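Local structure of galactitol-1-phosphate 5-dehydrogenase (Escherichia coli, 4UEJ) at residues K310-L313 and E314-I317. The protein oxidises galactitol 1-phosphate to D-tagatose 6-phosphate with NAD(+), as a zinc-dependent member of the alcohol dehydrogenase family. Residues are numbered along the deposited sequence; the frame is centred on the assembly and turned at random.
Sequences KLSL and EPLI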
loop_
_atom_site.group_PDB
_atom_site.type_symbol
_atom_site.label_atom_id
_atom_site.label_comp_id
_atom_site.label_asym_id
_atom_site.label_seq_id
_atom_site.Cartn_x
_atom_site.Cartn_y
_atom_site.Cartn_z
ATOM N N LYS A 310 16.152 24.885 10.466
ATOM C CA LYS A 310 14.770 24.426 10.470
ATOM C C LYS A 310 14.626 23.153 11.290
ATOM O O LYS A 310 13.518 22.709 11.582
ATOM C CB LYS A 310 14.273 24.180 9.044
ATOM C CG LYS A 310 14.601 25.272 8.054
ATOM C CD LYS A 310 13.652 26.438 8.158
ATOM C CE LYS A 310 12.798 26.558 6.890
ATOM N NZ LYS A 310 13.581 26.885 5.658
ATOM N N LEU A 311 15.756 22.545 11.637
ATOM C CA LEU A 311 15.745 21.324 12.418
ATOM C C LEU A 311 16.411 21.567 13.762
ATOM O O LEU A 311 17.300 22.405 13.881
ATOM C CB LEU A 311 16.447 20.188 11.663
ATOM C CG LEU A 311 15.925 19.848 10.264
ATOM C CD1 LEU A 311 16.539 18.559 9.748
ATOM C CD2 LEU A 311 14.402 19.735 10.242
ATOM N N SER A 312 15.963 20.853 14.784
ATOM C CA SER A 312 16.546 21.004 16.105
ATOM C C SER A 312 17.032 19.656 16.616
ATOM O O SER A 312 16.234 18.753 16.838
ATOM C CB SER A 312 15.513 21.622 17.051
ATOM O OG SER A 312 16.014 21.746 18.362
ATOM N N LEU A 313 18.339 19.512 16.810
ATOM C CA LEU A 313 18.897 18.207 17.168
ATOM C C LEU A 313 19.181 18.047 18.659
ATOM O O LEU A 313 19.030 16.954 19.210
ATOM C CB LEU A 313 20.192 17.951 16.390
ATOM C CG LEU A 313 20.138 18.183 14.887
ATOM C CD1 LEU A 313 21.530 17.963 14.285
ATOM C CD2 LEU A 313 19.095 17.254 14.256
ATOM N N GLU A 314 19.606 19.120 19.316
ATOM C CA GLU A 314 19.989 19.010 20.721
ATOM C C GLU A 314 18.946 18.292 21.608
ATOM O O GLU A 314 19.321 17.441 22.416
ATOM C CB GLU A 314 20.299 20.400 21.298
ATOM C CG GLU A 314 20.992 20.350 22.649
ATOM C CD GLU A 314 22.284 19.550 22.607
ATOM O OE1 GLU A 314 23.004 19.631 21.588
ATOM O OE2 GLU A 314 22.564 18.827 23.585
ATOM N N PRO A 315 17.641 18.611 21.454
ATOM C CA PRO A 315 16.687 17.962 22.365
ATOM C C PRO A 315 16.583 16.461 22.150
ATOM O O PRO A 315 16.082 15.765 23.022
ATOM C CB PRO A 315 15.348 18.631 22.030
ATOM C CG PRO A 315 15.683 19.846 21.244
ATOM C CD PRO A 315 16.972 19.586 20.568
ATOM N N LEU A 316 17.045 15.979 21.000
ATOM C CA LEU A 316 16.946 14.567 20.664
ATOM C C LEU A 316 17.979 13.720 21.389
ATOM O O LEU A 316 17.823 12.501 21.499
ATOM C CB LEU A 316 17.113 14.365 19.153
ATOM C CG LEU A 316 16.146 15.133 18.259
ATOM C CD1 LEU A 316 16.500 14.944 16.792
ATOM C CD2 LEU A 316 14.733 14.672 18.538
ATOM N N ILE A 317 19.038 14.360 21.877
ATOM C CA ILE A 317 20.194 13.619 22.368
ATOM C C ILE A 317 20.055 13.268 23.838
ATOM O O ILE A 317 19.875 14.149 24.688
ATOM C CB ILE A 317 21.505 14.414 22.128
ATOM C CG1 ILE A 317 21.687 14.670 20.632
ATOM C CG2 ILE A 317 22.683 13.653 22.678
ATOM C CD1 ILE A 317 22.706 15.728 20.281
HETATM O O HOH W 1 18.943 22.166 18.909
#
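A short 3-10 turn, residues 314-316, ends the loop between helix 297-307 and strand 317-321 of this zinc-containing alcohol dehydrogenase; the strand that follows pairs in parallel with strand 341-344 in the mixed sheet of the GroES-like domain. Its first bond runs from L316 N to L313 O at 2.8 Å, closing the turn around E314 and P315. L316 N stands above the plane of the L313 carbonyl, 45° out of it, and the N-H...O angle is a bent 146°. A second bond of the same i to i+3 spacing, I317 N to E314 O at 3.1 Å, carries the turn to the start of the strand. On the apolar side the two leucine branches meet loosely, L313 CD2 lying 4.3 Å from L316 CD1. The two leucines face different neighbours: L313 is buried against L306 of helix 297-307 and the loop residues D139 and F142, whereas L316 packs on L174 and L175 of helix 171-182. E314 OE1 forms a salt bridge with R320 NH2. At the entry to the turn, S312 places OG anti to its backbone N (chi1 178°), which brings the hydroxyl alongside the P315 ring, 3.2 Å from P315 CD. A single water molecule accepts from E314 N at 3.1 Å and also hydrogen-bonds S312 OG at 3.0 Å.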